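Local coordinates for protein ADP-ribose pyrophosphatase MutT (Rickettsia felis, PDB 4KYX) that probably hydrolyses pyrophosphate bonds of nucleoside diphosphate derivatives or of oxidised nucleotides such as 8-oxo-dGTP, a magnesium-dependent reaction of the Nudix family, at residues Pro13-Ile21 with Ala43-Phe51; Leu69-Thr80 with Val92-Glu103. All blocks are in the same frame, centred on the assembly; numbering follows the deposited sequence. Where two conformers were deposited one is given.

Contact 1: Pro13-Ile21 with Ala43-Phe51; sequences PRIGIGILI and APAGGHLEF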
loop_
_atom_site.group_PDB
_atom_site.type_symbol
_atom_site.label_atom_id
_atom_site.label_comp_id
_atom_site.label_asym_id
_atom_site.label_seq_id
_atom_site.Cartn_x
_atom_site.Cartn_y
_atom_site.Cartn_z
ATOM N N PRO A 13 4.945 7.338 7.845
ATOM C CA PRO A 13 3.973 6.285 7.564
ATOM C C PRO A 13 4.636 4.887 7.474
ATOM O O PRO A 13 5.709 4.740 6.887
ATOM C CB PRO A 13 3.412 6.711 6.188
ATOM C CG PRO A 13 3.595 8.174 6.157
ATOM C CD PRO A 13 4.911 8.404 6.817
ATOM N N ARG A 14 3.985 3.889 8.046
ATOM C CA ARG A 14 4.524 2.538 8.048
ATOM C C ARG A 14 3.696 1.579 7.235
ATOM O O ARG A 14 2.533 1.785 7.069
ATOM C CB ARG A 14 4.593 2.070 9.491
ATOM C CG ARG A 14 5.462 2.934 10.390
ATOM C CD ARG A 14 6.944 2.538 10.380
ATOM N NE ARG A 14 7.230 1.123 10.069
ATOM C CZ ARG A 14 7.525 0.146 10.925
ATOM N NH1 ARG A 14 7.541 0.325 12.253
ATOM N NH2 ARG A 14 7.793 -1.057 10.428
ATOM N N ILE A 15 4.266 0.459 6.803
ATOM C CA ILE A 15 3.527 -0.452 6.010
ATOM C C ILE A 15 3.223 -1.704 6.839
ATOM O O ILE A 15 4.117 -2.351 7.366
ATOM C CB ILE A 15 4.278 -0.855 4.742
ATOM C CG1 ILE A 15 4.511 0.380 3.855
ATOM C CG2 ILE A 15 3.509 -1.969 4.057
ATOM C CD1 ILE A 15 5.816 0.425 3.094
ATOM N N GLY A 16 1.948 -2.032 6.887
ATOM C CA GLY A 16 1.431 -3.173 7.623
ATOM C C GLY A 16 0.890 -4.166 6.610
ATOM O O GLY A 16 0.363 -3.800 5.559
ATOM N N ILE A 17 0.956 -5.445 6.932
ATOM C CA ILE A 17 0.373 -6.478 6.118
ATOM C C ILE A 17 -0.757 -7.088 6.966
ATOM O O ILE A 17 -0.505 -7.532 8.097
ATOM C CB ILE A 17 1.448 -7.554 5.762
ATOM C CG1 ILE A 17 2.591 -7.032 4.876
ATOM C CG2 ILE A 17 0.796 -8.829 5.247
ATOM C CD1 ILE A 17 2.228 -6.260 3.661
ATOM N N GLY A 18 -1.968 -7.189 6.427
ATOM C CA GLY A 18 -3.000 -7.981 7.085
ATOM C C GLY A 18 -3.387 -9.160 6.236
ATOM O O GLY A 18 -3.505 -9.079 5.031
ATOM N N ILE A 19 -3.616 -10.285 6.897
ATOM C CA ILE A 19 -4.042 -11.487 6.210
ATOM C C ILE A 19 -5.424 -11.993 6.621
ATOM O O ILE A 19 -5.673 -12.257 7.803
ATOM C CB ILE A 19 -3.047 -12.617 6.443
ATOM C CG1 ILE A 19 -1.628 -12.080 6.147
ATOM C CG2 ILE A 19 -3.406 -13.767 5.505
ATOM C CD1 ILE A 19 -0.864 -11.597 7.375
ATOM N N LEU A 20 -6.334 -12.076 5.662
ATOM C CA LEU A 20 -7.581 -12.775 5.870
ATOM C C LEU A 20 -7.326 -14.262 5.597
ATOM O O LEU A 20 -7.271 -14.701 4.472
ATOM C CB LEU A 20 -8.703 -12.264 5.005
ATOM C CG LEU A 20 -8.888 -10.752 4.928
ATOM C CD1 LEU A 20 -10.191 -10.414 4.198
ATOM C CD2 LEU A 20 -8.920 -10.210 6.341
ATOM N N ILE A 21 -7.254 -15.031 6.686
ATOM C CA ILE A 21 -6.978 -16.450 6.635
ATOM C C ILE A 21 -8.315 -17.154 6.670
ATOM O O ILE A 21 -9.144 -16.914 7.593
ATOM C CB ILE A 21 -6.220 -16.960 7.864
ATOM C CG1 ILE A 21 -4.939 -16.186 8.100
ATOM C CG2 ILE A 21 -5.907 -18.442 7.699
ATOM C CD1 ILE A 21 -4.447 -16.339 9.517
ATOM N N ALA A 43 -8.829 -8.305 15.252
ATOM C CA ALA A 43 -7.914 -8.027 14.127
ATOM C C ALA A 43 -7.564 -9.294 13.414
ATOM O O ALA A 43 -7.486 -10.352 14.018
ATOM C CB ALA A 43 -6.637 -7.372 14.595
ATOM N N PRO A 44 -7.243 -9.187 12.129
ATOM C CA PRO A 44 -6.720 -10.381 11.481
ATOM C C PRO A 44 -5.250 -10.631 11.846
ATOM O O PRO A 44 -4.609 -9.787 12.485
ATOM C CB PRO A 44 -6.897 -10.044 10.009
ATOM C CG PRO A 44 -6.780 -8.550 9.969
ATOM C CD PRO A 44 -7.230 -7.989 11.261
ATOM N N ALA A 45 -4.689 -11.739 11.371
ATOM C CA ALA A 45 -3.258 -11.933 11.403
ATOM C C ALA A 45 -2.557 -10.810 10.630
ATOM O O ALA A 45 -3.159 -10.204 9.689
ATOM C CB ALA A 45 -2.925 -13.289 10.830
ATOM N N GLY A 46 -1.333 -10.511 11.050
ATOM C CA GLY A 46 -0.501 -9.556 10.321
ATOM C C GLY A 46 0.406 -8.761 11.206
ATOM O O GLY A 46 0.503 -9.013 12.379
ATOM N N GLY A 47 1.126 -7.838 10.603
ATOM C CA GLY A 47 2.072 -7.055 11.307
ATOM C C GLY A 47 2.893 -6.326 10.265
ATOM O O GLY A 47 2.427 -6.122 9.134
ATOM N N HIS A 48 4.110 -5.979 10.632
ATOM C CA HIS A 48 4.870 -5.030 9.827
ATOM C C HIS A 48 5.594 -5.713 8.677
ATOM O O HIS A 48 6.190 -6.782 8.856
ATOM C CB HIS A 48 5.922 -4.399 10.703
ATOM C CG HIS A 48 5.382 -3.388 11.639
ATOM N ND1 HIS A 48 5.630 -3.431 12.990
ATOM C CD2 HIS A 48 4.629 -2.281 11.429
ATOM C CE1 HIS A 48 5.030 -2.416 13.587
ATOM N NE2 HIS A 48 4.418 -1.700 12.665
ATOM N N LEU A 49 5.577 -5.095 7.498
ATOM C CA LEU A 49 6.432 -5.554 6.397
ATOM C C LEU A 49 7.894 -5.334 6.806
ATOM O O LEU A 49 8.256 -4.256 7.274
ATOM C CB LEU A 49 6.125 -4.748 5.116
ATOM C CG LEU A 49 6.902 -5.184 3.865
ATOM C CD1 LEU A 49 6.551 -6.590 3.401
ATOM C CD2 LEU A 49 6.588 -4.206 2.769
ATOM N N GLU A 50 8.728 -6.349 6.666
ATOM C CA GLU A 50 10.123 -6.197 7.004
ATOM C C GLU A 50 10.923 -5.875 5.756
ATOM O O GLU A 50 10.528 -6.194 4.623
ATOM C CB GLU A 50 10.700 -7.448 7.667
ATOM C CG GLU A 50 10.147 -7.705 9.055
ATOM C CD GLU A 50 10.682 -8.984 9.696
ATOM O OE1 GLU A 50 11.611 -9.604 9.146
ATOM O OE2 GLU A 50 10.117 -9.381 10.754
ATOM N N PHE A 51 12.074 -5.251 5.969
ATOM C CA PHE A 51 12.935 -4.871 4.847
ATOM C C PHE A 51 13.262 -6.098 4.001
ATOM O O PHE A 51 13.678 -7.115 4.528
ATOM C CB PHE A 51 14.232 -4.249 5.338
ATOM C CG PHE A 51 15.210 -3.925 4.233
ATOM C CD1 PHE A 51 16.080 -4.891 3.709
ATOM C CD2 PHE A 51 15.276 -2.643 3.726
ATOM C CE1 PHE A 51 16.967 -4.552 2.688
ATOM C CE2 PHE A 51 16.167 -2.315 2.720
ATOM C CZ PHE A 51 17.000 -3.283 2.196
HETATM O O HOH W 1 6.790 -1.992 7.963
#
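R14 to I19 run antiparallel to A45-L49, with strand axes 4.6 Å apart at closest and N-to-C directions 166° apart. This pairing puts the short strand 45-48 on one edge of the mixed central sheet of the Nudix fold; G47 opens the Nudix box, whose sequence continues into helix 55-67. I17 and G47 exchange two bonds, I17 N reaching G47 O at 2.7 Å, flanked by single bonds from I19 N to A45 O and from L49 N to I15 O. G46 CA comes to 3.0 Å from I17 O in a CH-O contact; at this approach, and with a phi of 147°, a beta carbon would run into I17 O and G18 CA. On the face carrying I17 and I19, which is covered by helix 55-67, I15 CG2 lies beside L49 CB, the two side chains pointing the same way. Further along, I21 CD1 rests on A45 CB at 3.7 Å. On the opposite face P44 CB sits against I19 O and beside L20 CD2, where P44 and L20 meet helix 131-137. At the exposed end, the R14 chain bends at chi2 and chi3 and lays its guanidinium nearly flat on one face of the H48 ring, with centres 4.0 Å apart and planes at 20°. NH2 is the nitrogen over the CG-CD2 side of that ring, while NH1 is over NE2. H48 NE2 is hydrogen-bonded to Y91 OH, which helps fix the ring's rotation. A single water ties this end together: it accepts from R14 NH2 and donates to I15 O and L49 O, each at 2.8 Å.

Contact 2: Leu69-Thr80 with Val92-Glu103; sequences LIIENPQFIAVT and VSIFLKAHCLNE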
loop_
_atom_site.group_PDB
_atom_site.type_symbol
_atom_site.label_atom_id
_atom_site.label_comp_id
_atom_site.label_asym_id
_atom_site.label_seq_id
_atom_site.Cartn_x
_atom_site.Cartn_y
_atom_site.Cartn_z
ATOM N N LEU A 69 -0.383 -21.621 11.481
ATOM C CA LEU A 69 -1.065 -22.035 10.285
ATOM C C LEU A 69 -0.184 -21.764 9.078
ATOM O O LEU A 69 0.562 -20.784 9.040
ATOM C CB LEU A 69 -2.378 -21.288 10.092
ATOM C CG LEU A 69 -3.435 -21.524 11.156
ATOM C CD1 LEU A 69 -4.650 -20.621 11.057
ATOM C CD2 LEU A 69 -3.826 -22.993 11.111
ATOM N N ILE A 70 -0.296 -22.660 8.108
ATOM C CA ILE A 70 0.438 -22.569 6.857
ATOM C C ILE A 70 -0.556 -22.151 5.803
ATOM O O ILE A 70 -1.528 -22.883 5.517
ATOM C CB ILE A 70 1.084 -23.956 6.492
ATOM C CG1 ILE A 70 2.188 -24.274 7.475
ATOM C CG2 ILE A 70 1.591 -23.887 5.079
ATOM C CD1 ILE A 70 2.805 -25.675 7.296
ATOM N N ILE A 71 -0.325 -20.973 5.210
ATOM C CA ILE A 71 -1.167 -20.535 4.110
ATOM C C ILE A 71 -0.411 -20.640 2.850
ATOM O O ILE A 71 0.848 -20.613 2.863
ATOM C CB ILE A 71 -1.712 -19.088 4.261
ATOM C CG1 ILE A 71 -0.582 -18.118 4.548
ATOM C CG2 ILE A 71 -2.801 -19.028 5.340
ATOM C CD1 ILE A 71 -0.890 -16.727 4.076
ATOM N N GLU A 72 -1.161 -20.791 1.756
ATOM C CA GLU A 72 -0.571 -20.831 0.438
ATOM C C GLU A 72 -1.139 -19.732 -0.475
ATOM O O GLU A 72 -2.293 -19.327 -0.310
ATOM C CB GLU A 72 -0.751 -22.215 -0.214
ATOM C CG GLU A 72 -2.200 -22.577 -0.496
ATOM C CD GLU A 72 -2.412 -23.882 -1.270
ATOM O OE1 GLU A 72 -1.461 -24.756 -1.426
ATOM O OE2 GLU A 72 -3.594 -24.045 -1.693
ATOM N N ASN A 73 -0.304 -19.292 -1.412
ATOM C CA ASN A 73 -0.663 -18.405 -2.539
ATOM C C ASN A 73 -1.571 -17.244 -2.135
ATOM O O ASN A 73 -2.683 -17.100 -2.654
ATOM C CB ASN A 73 -1.313 -19.213 -3.648
ATOM C CG ASN A 73 -0.367 -20.238 -4.231
ATOM O OD1 ASN A 73 -0.720 -21.387 -4.379
ATOM N ND2 ASN A 73 0.845 -19.819 -4.533
ATOM N N PRO A 74 -1.086 -16.434 -1.193
ATOM C CA PRO A 74 -1.919 -15.317 -0.733
ATOM C C PRO A 74 -2.171 -14.368 -1.890
ATOM O O PRO A 74 -1.247 -14.117 -2.724
ATOM C CB PRO A 74 -1.077 -14.667 0.353
ATOM C CG PRO A 74 0.303 -15.122 0.110
ATOM C CD PRO A 74 0.233 -16.443 -0.545
ATOM N N GLN A 75 -3.404 -13.879 -1.947
ATOM C CA GLN A 75 -3.915 -13.020 -2.980
ATOM C C GLN A 75 -4.128 -11.600 -2.488
ATOM O O GLN A 75 -4.740 -11.356 -1.471
ATOM C CB GLN A 75 -5.230 -13.543 -3.555
ATOM C CG GLN A 75 -5.146 -14.913 -4.191
ATOM C CD GLN A 75 -4.176 -14.964 -5.368
ATOM O OE1 GLN A 75 -4.304 -14.202 -6.358
ATOM N NE2 GLN A 75 -3.175 -15.855 -5.273
ATOM N N PHE A 76 -3.623 -10.646 -3.235
ATOM C CA PHE A 76 -3.747 -9.207 -2.871
ATOM C C PHE A 76 -5.198 -8.776 -2.954
ATOM O O PHE A 76 -5.868 -9.026 -3.958
ATOM C CB PHE A 76 -2.836 -8.444 -3.823
ATOM C CG PHE A 76 -2.600 -7.029 -3.471
ATOM C CD1 PHE A 76 -3.533 -6.067 -3.779
ATOM C CD2 PHE A 76 -1.419 -6.645 -2.924
ATOM C CE1 PHE A 76 -3.299 -4.721 -3.491
ATOM C CE2 PHE A 76 -1.168 -5.327 -2.642
ATOM C CZ PHE A 76 -2.114 -4.361 -2.907
ATOM N N ILE A 77 -5.753 -8.181 -1.898
ATOM C CA ILE A 77 -7.174 -7.803 -1.834
ATOM C C ILE A 77 -7.400 -6.284 -1.786
ATOM O O ILE A 77 -8.327 -5.772 -2.375
ATOM C CB ILE A 77 -7.869 -8.389 -0.575
ATOM C CG1 ILE A 77 -7.933 -9.925 -0.616
ATOM C CG2 ILE A 77 -9.273 -7.807 -0.373
ATOM C CD1 ILE A 77 -8.705 -10.533 -1.773
ATOM N N ALA A 78 -6.581 -5.584 -1.013
ATOM C CA ALA A 78 -6.927 -4.201 -0.699
ATOM C C ALA A 78 -5.808 -3.408 -0.061
ATOM O O ALA A 78 -4.849 -3.962 0.444
ATOM C CB ALA A 78 -8.149 -4.173 0.179
ATOM N N VAL A 79 -5.906 -2.087 -0.182
ATOM C CA VAL A 79 -5.026 -1.158 0.528
ATOM C C VAL A 79 -5.883 -0.203 1.307
ATOM O O VAL A 79 -6.887 0.334 0.802
ATOM C CB VAL A 79 -4.168 -0.270 -0.421
ATOM C CG1 VAL A 79 -3.221 0.606 0.400
ATOM C CG2 VAL A 79 -3.378 -1.133 -1.405
ATOM N N THR A 80 -5.457 0.058 2.536
ATOM C CA THR A 80 -6.076 1.076 3.365
ATOM C C THR A 80 -5.016 2.002 3.844
ATOM O O THR A 80 -3.877 1.604 3.978
ATOM C CB THR A 80 -6.812 0.501 4.594
ATOM O OG1 THR A 80 -5.882 -0.240 5.376
ATOM C CG2 THR A 80 -7.924 -0.432 4.199
ATOM N N VAL A 92 -0.147 2.345 6.301
ATOM C CA VAL A 92 -0.739 1.883 5.080
ATOM C C VAL A 92 -0.817 0.377 5.227
ATOM O O VAL A 92 0.216 -0.295 5.370
ATOM C CB VAL A 92 0.074 2.345 3.856
ATOM C CG1 VAL A 92 -0.379 1.652 2.592
ATOM C CG2 VAL A 92 -0.055 3.869 3.691
ATOM N N SER A 93 -2.035 -0.172 5.250
ATOM C CA SER A 93 -2.195 -1.615 5.375
ATOM C C SER A 93 -2.421 -2.259 4.011
ATOM O O SER A 93 -3.252 -1.809 3.228
ATOM C CB SER A 93 -3.359 -1.967 6.270
ATOM O OG SER A 93 -3.148 -1.464 7.599
ATOM N N ILE A 94 -1.723 -3.341 3.760
ATOM C CA ILE A 94 -1.931 -4.163 2.591
ATOM C C ILE A 94 -2.593 -5.430 3.041
ATOM O O ILE A 94 -2.054 -6.143 3.892
ATOM C CB ILE A 94 -0.587 -4.552 1.976
ATOM C CG1 ILE A 94 0.233 -3.297 1.720
ATOM C CG2 ILE A 94 -0.788 -5.408 0.736
ATOM C CD1 ILE A 94 -0.323 -2.382 0.713
ATOM N N PHE A 95 -3.779 -5.696 2.515
ATOM C CA PHE A 95 -4.479 -6.928 2.859
ATOM C C PHE A 95 -4.350 -7.958 1.786
ATOM O O PHE A 95 -4.468 -7.653 0.591
ATOM C CB PHE A 95 -5.952 -6.679 3.089
ATOM C CG PHE A 95 -6.227 -5.988 4.386
ATOM C CD1 PHE A 95 -6.338 -6.700 5.545
ATOM C CD2 PHE A 95 -6.362 -4.584 4.430
ATOM C CE1 PHE A 95 -6.611 -6.059 6.772
ATOM C CE2 PHE A 95 -6.630 -3.960 5.651
ATOM C CZ PHE A 95 -6.745 -4.707 6.811
ATOM N N LEU A 96 -4.178 -9.201 2.256
ATOM C CA LEU A 96 -4.170 -10.347 1.404
ATOM C C LEU A 96 -5.077 -11.435 1.950
ATOM O O LEU A 96 -5.440 -11.383 3.092
ATOM C CB LEU A 96 -2.774 -10.903 1.239
ATOM C CG LEU A 96 -1.744 -9.980 0.651
ATOM C CD1 LEU A 96 -0.986 -9.258 1.757
ATOM C CD2 LEU A 96 -0.830 -10.813 -0.197
ATOM N N LYS A 97 -5.552 -12.293 1.085
ATOM C CA LYS A 97 -6.299 -13.431 1.530
ATOM C C LYS A 97 -5.672 -14.760 1.138
ATOM O O LYS A 97 -5.057 -14.889 0.083
ATOM C CB LYS A 97 -7.747 -13.369 1.117
ATOM C CG LYS A 97 -8.043 -13.465 -0.331
ATOM C CD LYS A 97 -9.442 -14.073 -0.545
ATOM C CE LYS A 97 -9.581 -14.377 -2.049
ATOM N NZ LYS A 97 -10.205 -13.269 -2.815
ATOM N N ALA A 98 -5.858 -15.753 2.008
ATOM C CA ALA A 98 -5.376 -17.076 1.694
ATOM C C ALA A 98 -6.143 -18.121 2.464
ATOM O O ALA A 98 -6.625 -17.866 3.582
ATOM C CB ALA A 98 -3.907 -17.191 2.021
ATOM N N HIS A 99 -6.250 -19.298 1.863
ATOM C CA HIS A 99 -6.719 -20.468 2.604
ATOM C C HIS A 99 -5.560 -21.114 3.328
ATOM O O HIS A 99 -4.447 -21.188 2.789
ATOM C CB HIS A 99 -7.411 -21.465 1.688
ATOM C CG HIS A 99 -8.855 -21.165 1.495
ATOM N ND1 HIS A 99 -9.844 -21.756 2.252
ATOM C CD2 HIS A 99 -9.472 -20.263 0.698
ATOM C CE1 HIS A 99 -11.017 -21.273 1.880
ATOM N NE2 HIS A 99 -10.815 -20.358 0.944
ATOM N N CYS A 100 -5.796 -21.506 4.572
ATOM C CA CYS A 100 -4.827 -22.329 5.291
ATOM C C CYS A 100 -4.978 -23.825 4.969
ATOM O O CYS A 100 -6.057 -24.313 4.668
ATOM C CB CYS A 100 -4.844 -22.064 6.782
ATOM S SG CYS A 100 -6.309 -22.670 7.613
ATOM N N LEU A 101 -3.867 -24.529 5.088
ATOM C CA LEU A 101 -3.740 -25.939 4.733
ATOM C C LEU A 101 -3.832 -26.883 5.934
ATOM O O LEU A 101 -3.914 -28.103 5.771
ATOM C CB LEU A 101 -2.400 -26.122 4.024
ATOM C CG LEU A 101 -2.276 -25.372 2.700
ATOM C CD1 LEU A 101 -0.948 -25.700 2.028
ATOM C CD2 LEU A 101 -3.443 -25.711 1.768
ATOM N N ASN A 102 -3.790 -26.346 7.142
ATOM C CA ASN A 102 -3.633 -27.152 8.337
ATOM C C ASN A 102 -4.436 -26.522 9.467
ATOM O O ASN A 102 -3.908 -26.308 10.543
ATOM C CB ASN A 102 -2.150 -27.219 8.721
ATOM C CG ASN A 102 -1.546 -25.848 9.081
ATOM O OD1 ASN A 102 -1.961 -24.822 8.562
ATOM N ND2 ASN A 102 -0.530 -25.847 9.953
ATOM N N GLU A 103 -5.701 -26.212 9.204
ATOM C CA GLU A 103 -6.489 -25.446 10.166
ATOM C C GLU A 103 -6.571 -26.085 11.549
ATOM O O GLU A 103 -6.691 -25.370 12.551
ATOM C CB GLU A 103 -7.894 -25.163 9.622
ATOM C CG GLU A 103 -8.792 -26.393 9.469
ATOM C CD GLU A 103 -10.038 -26.057 8.687
ATOM O OE1 GLU A 103 -9.888 -25.832 7.465
ATOM O OE2 GLU A 103 -11.121 -25.930 9.297
HETATM O O HOH W 2 -5.387 -19.801 -0.663
#
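N102 reaches back with its side-chain amide to take the backbone N-H of I70: OD1 accepts at 2.8 Å, almost straight at 177°. Its ND2 is held in turn by N68 O and E105. L101 N then bonds to I70 O, while a water bridges E72 O and H99 N where the segments part. Beyond P74 the two strands form the hairpin 75-84/89-99. Q75 N to K97 O and K97 N to Q75 O are both 2.8 Å; T80 and S93 exchange a second, slightly longer pair. Between them lies a classic beta bulge: I77 and A78 both face F95, whose O takes I77 N at 2.9 Å and A78 N only weakly at 3.4 Å. Apolar groups fill in around this backbone. I71 CB meets A98 CB at 3.7 Å, P74 CB touches L96 CD2, and V79 CG2 lies alongside I94 CD1. F76 sets CE2 obliquely against I94 CG2, and its ring stacks with Y142 of the second subunit. On the other face T80 OG1, bonded to D82, approaches the edge of the F95 ring. The chemistry thus changes along the contact: at the 69-72 end one side-chain amide supplements sparse backbone bonds, the one from E72 N to H99 O being weak, whereas paired backbone bonds, shifted by one residue at the bulge, carry the hairpin.

Overall arrangement
Contacts 1 and 2 belong to one mixed sheet, their centres about 10 Å apart. Strand 14-22 of contact 1 runs parallel to strand 89-99 of contact 2, and the seam is closed by probable hydrogen bonds from G18 N to I94 O (2.7 Å) and from I94 N to G16 O (2.8 Å). I17 sits at the junction, packing on I94 and L96 as well as on helix 55-67. That helix carries most of the Nudix box, so the sheet's contact 1 side probably borders the magnesium site, as in relatives. Both contacts also reach the dimer interface: I15 meets I15 of the second subunit, and V79 meets V79 of it.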